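Long-range contacts in urea carboxylase (Thermus thermophilus, PDB 3OEP), which is a KipI-KipA homologue of unknown function, for which hydrolase activity and ATP binding are only tentatively assigned: residues A[229-234]-A[351-356]; A[209-214]-A[343-348]. All blocks are in the same frame, centred on the assembly; numbering follows the deposited sequence.

Contact 1 (A[229-234]-A[351-356]); sequences GLMDLV and PDLRGR
Met231 and Leu233, which meet Leu353 and Pro351, are carried on a bend across which Gly229 N donates to Asp232 OD1 (2.6 Å), on the syn lone pair of the carboxylate oxygen. This bend leads into strand 233-235, an outermost strand of a five-stranded antiparallel sheet in a chain of the cyclophilin-like clan. The contact is a worked example of a sheet edge, with the loop leading into it, meeting another loop largely through apolar side chains; no hydrogen bond crosses it. The second loop is shaped from within: Asp352 OD1 accepts from Gly355 N in an Asx motif, met from well above the carboxylate plane, and a type I turn runs from Leu353 to Arg356. Asp352 OD2 has a second anchor in the backbone N of Ala248, so the carboxylate ties the turn to the loop before helix 255-264. Pro351, just before the turn, and Leu353, its first residue, both point toward the other segment. Leu233 CD2 touches both, Pro351 CG at 4.1 Å and Leu353 CD1 at 4.2 Å. Met231, with CG anti to the backbone N (chi1 -160°) and a bend at chi3, runs past Leu353 in the opposite direction, its SD 3.8 Å from Leu353 CD1. At the strand, Pro351 CD lies 3.3 Å from Val234 O.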
ATOM      1  N   GLY A 229      -7.347 -12.509 -15.574  1.00 19.96           N
ATOM      2  CA  GLY A 229      -7.678 -13.238 -14.363  1.00 19.99           C
ATOM      3  C   GLY A 229      -8.369 -12.293 -13.395  1.00 21.53           C
ATOM      4  O   GLY A 229      -8.784 -11.186 -13.764  1.00 24.33           O
ATOM      5  N   LEU A 230      -8.473 -12.717 -12.143  1.00 21.34           N
ATOM      6  CA  LEU A 230      -9.131 -11.918 -11.107  1.00 22.09           C
ATOM      7  C   LEU A 230      -8.453 -10.558 -10.903  1.00 22.60           C
ATOM      8  O   LEU A 230      -9.125  -9.522 -10.848  1.00 23.65           O
ATOM      9  CB  LEU A 230      -9.143 -12.696  -9.792  1.00 23.59           C
ATOM     10  CG  LEU A 230      -9.747 -12.023  -8.559  1.00 25.96           C
ATOM     11  CD1 LEU A 230     -11.199 -11.662  -8.804  1.00 28.99           C
ATOM     12  CD2 LEU A 230      -9.608 -12.936  -7.350  1.00 29.95           C
ATOM     13  N   MET A 231      -7.129 -10.570 -10.777  1.00 20.45           N
ATOM     14  CA  MET A 231      -6.351  -9.347 -10.568  1.00 20.90           C
ATOM     15  C   MET A 231      -4.895  -9.567 -10.974  1.00 18.92           C
ATOM     16  O   MET A 231      -4.018  -9.815 -10.137  1.00 21.27           O
ATOM     17  CB  MET A 231      -6.454  -8.861  -9.113  1.00 23.86           C
ATOM     18  CG  MET A 231      -6.092  -7.382  -8.952  1.00 26.09           C
ATOM     19  SD  MET A 231      -6.048  -6.804  -7.242  1.00 36.63           S
ATOM     20  CE  MET A 231      -7.729  -7.147  -6.722  1.00 37.37           C
ATOM     21  N   ASP A 232      -4.649  -9.477 -12.280  1.00 15.45           N
ATOM     22  CA  ASP A 232      -3.311  -9.669 -12.832  1.00 15.89           C
ATOM     23  C   ASP A 232      -2.595  -8.331 -12.794  1.00 14.85           C
ATOM     24  O   ASP A 232      -3.110  -7.342 -13.317  1.00 15.33           O
ATOM     25  CB  ASP A 232      -3.371 -10.157 -14.286  1.00 15.95           C
ATOM     26  CG  ASP A 232      -4.429 -11.212 -14.517  1.00 20.90           C
ATOM     27  OD1 ASP A 232      -5.252 -11.013 -15.441  1.00 26.12           O
ATOM     28  OD2 ASP A 232      -4.445 -12.238 -13.797  1.00 22.59           O
ATOM     29  N   LEU A 233      -1.415  -8.300 -12.182  1.00 13.94           N
ATOM     30  CA  LEU A 233      -0.665  -7.067 -12.001  1.00 14.15           C
ATOM     31  C   LEU A 233       0.744  -7.236 -12.538  1.00 14.97           C
ATOM     32  O   LEU A 233       1.382  -8.249 -12.275  1.00 16.23           O
ATOM     33  CB  LEU A 233      -0.579  -6.712 -10.518  1.00 13.52           C
ATOM     34  CG  LEU A 233      -1.883  -6.491  -9.754  1.00 13.76           C
ATOM     35  CD1 LEU A 233      -1.593  -6.268  -8.264  1.00 17.28           C
ATOM     36  CD2 LEU A 233      -2.640  -5.305 -10.334  1.00 16.59           C
ATOM     37  N   VAL A 234       1.232  -6.237 -13.267  1.00 12.66           N
ATOM     38  CA  VAL A 234       2.652  -6.168 -13.591  1.00 12.24           C
ATOM     39  C   VAL A 234       3.356  -5.497 -12.417  1.00 13.38           C
ATOM     40  O   VAL A 234       3.101  -4.328 -12.136  1.00 15.28           O
ATOM     41  CB  VAL A 234       2.906  -5.364 -14.873  1.00 13.56           C
ATOM     42  CG1 VAL A 234       4.402  -5.230 -15.131  1.00 15.40           C
ATOM     43  CG2 VAL A 234       2.220  -6.045 -16.059  1.00 17.33           C
ATOM     44  N   PRO A 351       2.104  -1.173  -9.401  1.00 16.98           N
ATOM     45  CA  PRO A 351       0.859  -0.427  -9.260  1.00 18.19           C
ATOM     46  C   PRO A 351       0.591   0.012  -7.823  1.00 18.45           C
ATOM     47  O   PRO A 351       1.003  -0.655  -6.873  1.00 18.73           O
ATOM     48  CB  PRO A 351      -0.200  -1.434  -9.702  1.00 20.07           C
ATOM     49  CG  PRO A 351       0.395  -2.755  -9.442  1.00 23.19           C
ATOM     50  CD  PRO A 351       1.867  -2.601  -9.674  1.00 18.82           C
ATOM     51  N   ASP A 352      -0.077   1.148  -7.678  1.00 18.50           N
ATOM     52  CA  ASP A 352      -0.654   1.529  -6.394  1.00 18.12           C
ATOM     53  C   ASP A 352      -2.126   1.722  -6.670  1.00 18.26           C
ATOM     54  O   ASP A 352      -2.553   2.817  -7.040  1.00 17.99           O
ATOM     55  CB  ASP A 352      -0.041   2.814  -5.845  1.00 19.21           C
ATOM     56  CG  ASP A 352      -0.446   3.076  -4.401  1.00 19.83           C
ATOM     57  OD1 ASP A 352      -1.626   2.844  -4.047  1.00 21.18           O
ATOM     58  OD2 ASP A 352       0.421   3.493  -3.613  1.00 19.96           O
ATOM     59  N   LEU A 353      -2.897   0.647  -6.518  1.00 18.80           N
ATOM     60  CA  LEU A 353      -4.292   0.657  -6.941  1.00 17.94           C
ATOM     61  C   LEU A 353      -5.121   1.644  -6.112  1.00 19.36           C
ATOM     62  O   LEU A 353      -6.025   2.289  -6.641  1.00 19.11           O
ATOM     63  CB  LEU A 353      -4.897  -0.754  -6.894  1.00 18.03           C
ATOM     64  CG  LEU A 353      -4.224  -1.829  -7.750  1.00 19.99           C
ATOM     65  CD1 LEU A 353      -4.995  -3.143  -7.630  1.00 25.54           C
ATOM     66  CD2 LEU A 353      -4.122  -1.391  -9.203  1.00 20.18           C
ATOM     67  N   ARG A 354      -4.791   1.782  -4.828  1.00 18.72           N
ATOM     68  CA  ARG A 354      -5.406   2.796  -3.980  1.00 18.22           C
ATOM     69  C   ARG A 354      -5.223   4.198  -4.572  1.00 18.86           C
ATOM     70  O   ARG A 354      -6.153   5.006  -4.568  1.00 19.50           O
ATOM     71  CB  ARG A 354      -4.822   2.729  -2.557  1.00 17.60           C
ATOM     72  CG  ARG A 354      -5.512   3.634  -1.556  1.00 18.46           C
ATOM     73  CD  ARG A 354      -4.946   3.490  -0.146  1.00 20.49           C
ATOM     74  NE  ARG A 354      -5.183   2.161   0.419  1.00 18.78           N
ATOM     75  CZ  ARG A 354      -4.276   1.190   0.555  1.00 20.22           C
ATOM     76  NH1 ARG A 354      -4.647   0.021   1.083  1.00 18.91           N
ATOM     77  NH2 ARG A 354      -3.009   1.358   0.185  1.00 20.20           N
ATOM     78  N   GLY A 355      -4.027   4.473  -5.089  1.00 16.32           N
ATOM     79  CA  GLY A 355      -3.715   5.770  -5.693  1.00 17.18           C
ATOM     80  C   GLY A 355      -4.018   5.895  -7.178  1.00 17.49           C
ATOM     81  O   GLY A 355      -3.666   6.905  -7.793  1.00 19.06           O
ATOM     82  N   ARG A 356      -4.663   4.876  -7.754  1.00 16.28           N
ATOM     83  CA  ARG A 356      -4.930   4.809  -9.194  1.00 17.16           C
ATOM     84  C   ARG A 356      -3.658   4.996 -10.034  1.00 17.69           C
ATOM     85  O   ARG A 356      -3.661   5.676 -11.064  1.00 18.47           O
ATOM     86  CB  ARG A 356      -6.035   5.796  -9.585  1.00 18.72           C
ATOM     87  CG  ARG A 356      -7.349   5.519  -8.868  1.00 20.29           C
ATOM     88  CD  ARG A 356      -8.461   6.447  -9.311  1.00 23.40           C
ATOM     89  NE  ARG A 356      -9.717   6.129  -8.635  1.00 26.60           N
ATOM     90  CZ  ARG A 356     -10.868   6.770  -8.826  1.00 28.59           C
ATOM     91  NH1 ARG A 356     -10.947   7.788  -9.675  1.00 30.36           N
ATOM     92  NH2 ARG A 356     -11.952   6.392  -8.155  1.00 32.04           N
TER

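Contact 2 (A[209-214]-A[343-348]); sequences RPLELL and RPFLGS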
ATOM      1  N   ARG A 209      -7.902  10.498 -12.464  1.00 25.76           N
ATOM      2  CA  ARG A 209      -7.978   9.472 -13.487  1.00 24.92           C
ATOM      3  C   ARG A 209      -6.783   8.523 -13.340  1.00 24.70           C
ATOM      4  O   ARG A 209      -5.682   8.983 -13.066  1.00 23.78           O
ATOM      5  CB  ARG A 209      -7.969  10.138 -14.857  1.00 28.40           C
ATOM      6  CG  ARG A 209      -8.170   9.193 -16.008  1.00 30.28           C
ATOM      7  CD  ARG A 209      -8.538   9.954 -17.268  1.00 35.64           C
ATOM      8  NE  ARG A 209      -7.573  11.008 -17.587  1.00 39.05           N
ATOM      9  CZ  ARG A 209      -6.418  10.823 -18.228  1.00 38.50           C
ATOM     10  NH1 ARG A 209      -6.045   9.614 -18.633  1.00 36.10           N
ATOM     11  NH2 ARG A 209      -5.624  11.862 -18.463  1.00 43.98           N
ATOM     12  N   PRO A 210      -6.994   7.202 -13.508  1.00 23.19           N
ATOM     13  CA  PRO A 210      -5.864   6.277 -13.369  1.00 23.55           C
ATOM     14  C   PRO A 210      -4.693   6.619 -14.291  1.00 22.91           C
ATOM     15  O   PRO A 210      -4.908   7.036 -15.433  1.00 22.12           O
ATOM     16  CB  PRO A 210      -6.471   4.914 -13.734  1.00 25.83           C
ATOM     17  CG  PRO A 210      -7.925   5.069 -13.461  1.00 26.17           C
ATOM     18  CD  PRO A 210      -8.253   6.484 -13.786  1.00 26.18           C
ATOM     19  N   LEU A 211      -3.475   6.481 -13.774  1.00 20.41           N
ATOM     20  CA  LEU A 211      -2.263   6.741 -14.548  1.00 20.63           C
ATOM     21  C   LEU A 211      -1.817   5.444 -15.201  1.00 19.05           C
ATOM     22  O   LEU A 211      -1.557   4.471 -14.512  1.00 16.68           O
ATOM     23  CB  LEU A 211      -1.143   7.272 -13.650  1.00 20.50           C
ATOM     24  CG  LEU A 211       0.204   7.571 -14.324  1.00 22.78           C
ATOM     25  CD1 LEU A 211       0.073   8.696 -15.345  1.00 22.17           C
ATOM     26  CD2 LEU A 211       1.271   7.909 -13.291  1.00 18.92           C
ATOM     27  N   GLU A 212      -1.736   5.439 -16.530  1.00 20.89           N
ATOM     28  CA  GLU A 212      -1.257   4.270 -17.270  1.00 22.48           C
ATOM     29  C   GLU A 212       0.258   4.152 -17.167  1.00 22.87           C
ATOM     30  O   GLU A 212       0.982   5.111 -17.446  1.00 24.32           O
ATOM     31  CB  GLU A 212      -1.656   4.369 -18.748  1.00 24.94           C
ATOM     32  CG  GLU A 212      -3.124   4.076 -19.020  1.00 30.71           C
ATOM     33  CD  GLU A 212      -3.454   2.586 -19.060  1.00 35.81           C
ATOM     34  OE1 GLU A 212      -2.526   1.751 -19.147  1.00 39.36           O
ATOM     35  OE2 GLU A 212      -4.657   2.250 -19.010  1.00 42.06           O
ATOM     36  N   LEU A 213       0.727   2.974 -16.769  1.00 20.84           N
ATOM     37  CA  LEU A 213       2.156   2.673 -16.732  1.00 21.23           C
ATOM     38  C   LEU A 213       2.592   1.857 -17.957  1.00 21.21           C
ATOM     39  O   LEU A 213       3.711   2.001 -18.441  1.00 22.26           O
ATOM     40  CB  LEU A 213       2.501   1.930 -15.446  1.00 19.80           C
ATOM     41  CG  LEU A 213       2.093   2.659 -14.162  1.00 22.23           C
ATOM     42  CD1 LEU A 213       2.470   1.845 -12.943  1.00 23.60           C
ATOM     43  CD2 LEU A 213       2.725   4.053 -14.113  1.00 22.14           C
ATOM     44  N   LEU A 214       1.702   1.018 -18.467  1.00 22.75           N
ATOM     45  CA  LEU A 214       2.038   0.170 -19.608  1.00 22.76           C
ATOM     46  C   LEU A 214       2.085   0.993 -20.884  1.00 23.46           C
ATOM     47  O   LEU A 214       1.182   1.792 -21.136  1.00 25.06           O
ATOM     48  CB  LEU A 214       1.022  -0.956 -19.757  1.00 23.75           C
ATOM     49  CG  LEU A 214       1.044  -2.000 -18.642  1.00 26.92           C
ATOM     50  CD1 LEU A 214      -0.096  -2.986 -18.835  1.00 34.16           C
ATOM     51  CD2 LEU A 214       2.385  -2.710 -18.603  1.00 28.08           C
ATOM     52  N   ARG A 343       6.449   1.856 -17.834  1.00 18.22           N
ATOM     53  CA  ARG A 343       6.894   3.190 -17.456  1.00 20.86           C
ATOM     54  C   ARG A 343       6.885   3.305 -15.938  1.00 21.48           C
ATOM     55  O   ARG A 343       5.938   2.867 -15.293  1.00 22.52           O
ATOM     56  CB  ARG A 343       5.981   4.263 -18.039  1.00 22.92           C
ATOM     57  CG  ARG A 343       6.124   4.486 -19.526  1.00 26.95           C
ATOM     58  CD  ARG A 343       5.403   5.766 -19.927  1.00 31.73           C
ATOM     59  NE  ARG A 343       3.951   5.640 -19.778  1.00 32.54           N
ATOM     60  CZ  ARG A 343       3.100   5.294 -20.746  1.00 33.98           C
ATOM     61  NH1 ARG A 343       3.528   5.029 -21.977  1.00 34.05           N
ATOM     62  NH2 ARG A 343       1.798   5.220 -20.480  1.00 32.49           N
ATOM     63  N   PRO A 344       7.940   3.879 -15.358  1.00 20.99           N
ATOM     64  CA  PRO A 344       7.929   4.046 -13.904  1.00 21.14           C
ATOM     65  C   PRO A 344       7.150   5.277 -13.445  1.00 20.91           C
ATOM     66  O   PRO A 344       6.991   6.240 -14.197  1.00 19.74           O
ATOM     67  CB  PRO A 344       9.408   4.230 -13.573  1.00 22.78           C
ATOM     68  CG  PRO A 344       9.949   4.941 -14.781  1.00 23.54           C
ATOM     69  CD  PRO A 344       9.220   4.309 -15.949  1.00 23.51           C
ATOM     70  N   PHE A 345       6.676   5.225 -12.206  1.00 19.83           N
ATOM     71  CA  PHE A 345       6.134   6.387 -11.512  1.00 19.40           C
ATOM     72  C   PHE A 345       6.820   6.448 -10.152  1.00 18.30           C
ATOM     73  O   PHE A 345       6.733   5.508  -9.365  1.00 16.92           O
ATOM     74  CB  PHE A 345       4.622   6.274 -11.346  1.00 18.64           C
ATOM     75  CG  PHE A 345       4.013   7.388 -10.534  1.00 20.32           C
ATOM     76  CD1 PHE A 345       3.732   8.612 -11.116  1.00 26.70           C
ATOM     77  CD2 PHE A 345       3.735   7.208  -9.185  1.00 22.35           C
ATOM     78  CE1 PHE A 345       3.166   9.643 -10.367  1.00 28.04           C
ATOM     79  CE2 PHE A 345       3.171   8.225  -8.431  1.00 25.32           C
ATOM     80  CZ  PHE A 345       2.890   9.447  -9.022  1.00 28.86           C
ATOM     81  N   LEU A 346       7.521   7.553  -9.903  1.00 20.42           N
ATOM     82  CA  LEU A 346       8.317   7.749  -8.693  1.00 22.78           C
ATOM     83  C   LEU A 346       9.198   6.540  -8.360  1.00 23.41           C
ATOM     84  O   LEU A 346       9.177   6.024  -7.242  1.00 23.71           O
ATOM     85  CB  LEU A 346       7.420   8.155  -7.515  1.00 22.96           C
ATOM     86  CG  LEU A 346       6.657   9.473  -7.709  1.00 25.65           C
ATOM     87  CD1 LEU A 346       5.746   9.762  -6.522  1.00 28.58           C
ATOM     88  CD2 LEU A 346       7.605  10.651  -7.935  1.00 26.56           C
ATOM     89  N   GLY A 347       9.959   6.098  -9.358  1.00 22.89           N
ATOM     90  CA  GLY A 347      10.992   5.081  -9.180  1.00 23.74           C
ATOM     91  C   GLY A 347      10.570   3.637  -9.387  1.00 23.77           C
ATOM     92  O   GLY A 347      11.417   2.737  -9.364  1.00 25.03           O
ATOM     93  N   SER A 348       9.278   3.395  -9.607  1.00 19.84           N
ATOM     94  CA  SER A 348       8.775   2.029  -9.689  1.00 18.33           C
ATOM     95  C   SER A 348       7.687   1.854 -10.740  1.00 17.63           C
ATOM     96  O   SER A 348       6.878   2.753 -10.973  1.00 16.37           O
ATOM     97  CB  SER A 348       8.248   1.601  -8.321  1.00 17.38           C
ATOM     98  OG  SER A 348       7.594   0.346  -8.368  1.00 16.88           O
TER
HETATM   99  O   HOH W   1       3.156   6.803 -17.155  1.00 26.00           O
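Arg343 and Leu213 meet through a backbone hydrogen bond and through each side chain packing on the other's carbonyl, and with Phe345 they carry most of this loop-to-loop contact. The backbone link between the two segments runs from Arg343 N to Leu213 O, 2.8 Å long and fairly straight at 162°. With CG anti to its carbonyl carbon (chi1 -73°) and a bend at chi3, the Arg343 side chain then folds back over the other segment, and the same Leu213 O lies over one face of its guanidinium. At the edge of that group Arg343 NH2 donates to Glu212 O at 3.1 Å; the donor stands well above the carbonyl plane, although the oxygen lies close to the guanidinium plane. Glu212 O takes a second bond from a water, which in turn accepts from Arg343 NE, so the arginine holds one carbonyl once directly and once through water. NH2 also forms a salt bridge with Glu216. In turn Leu213 packs against Arg343 O, its CB and CD2 each 3.6 Å away; that buried oxygen has no polar partner in the model. The same Leu213 CD2 reaches Phe345 CB at 4.0 Å, while Leu211 CD2 comes obliquely to the phenyl ring, 3.4 Å from Phe345 CD1. Phe345 opens a turn with Leu346 and Gly347 at the corners, closed by its N bonding to Ser348 O and by a weak return bond from Ser348 N to Phe345 O: the type I' turn common in two-residue beta-hairpins, here within a loop without regular strands.

From the N terminus, segment 209-214 comes first, in the connection from strand 194-199 to strand 221-225. Segment 229-234 follows, running into strand 233-235. Both partners come much later, in the long loop between strands 331-336 and 366-368. Contact 2 closes a loop of 128 intervening residues and contact 1 one of 116; the two cross, since 343-348 precedes 351-356 just as 209-214 precedes 229-234. Their centres are about 11 Å apart, and they touch: Arg356 O probably accepts from Leu211 N, while Val234 CG2 packs on Leu214 CD2. That late loop thus ties the connection after strand 194-199 to the edge strand 233-235.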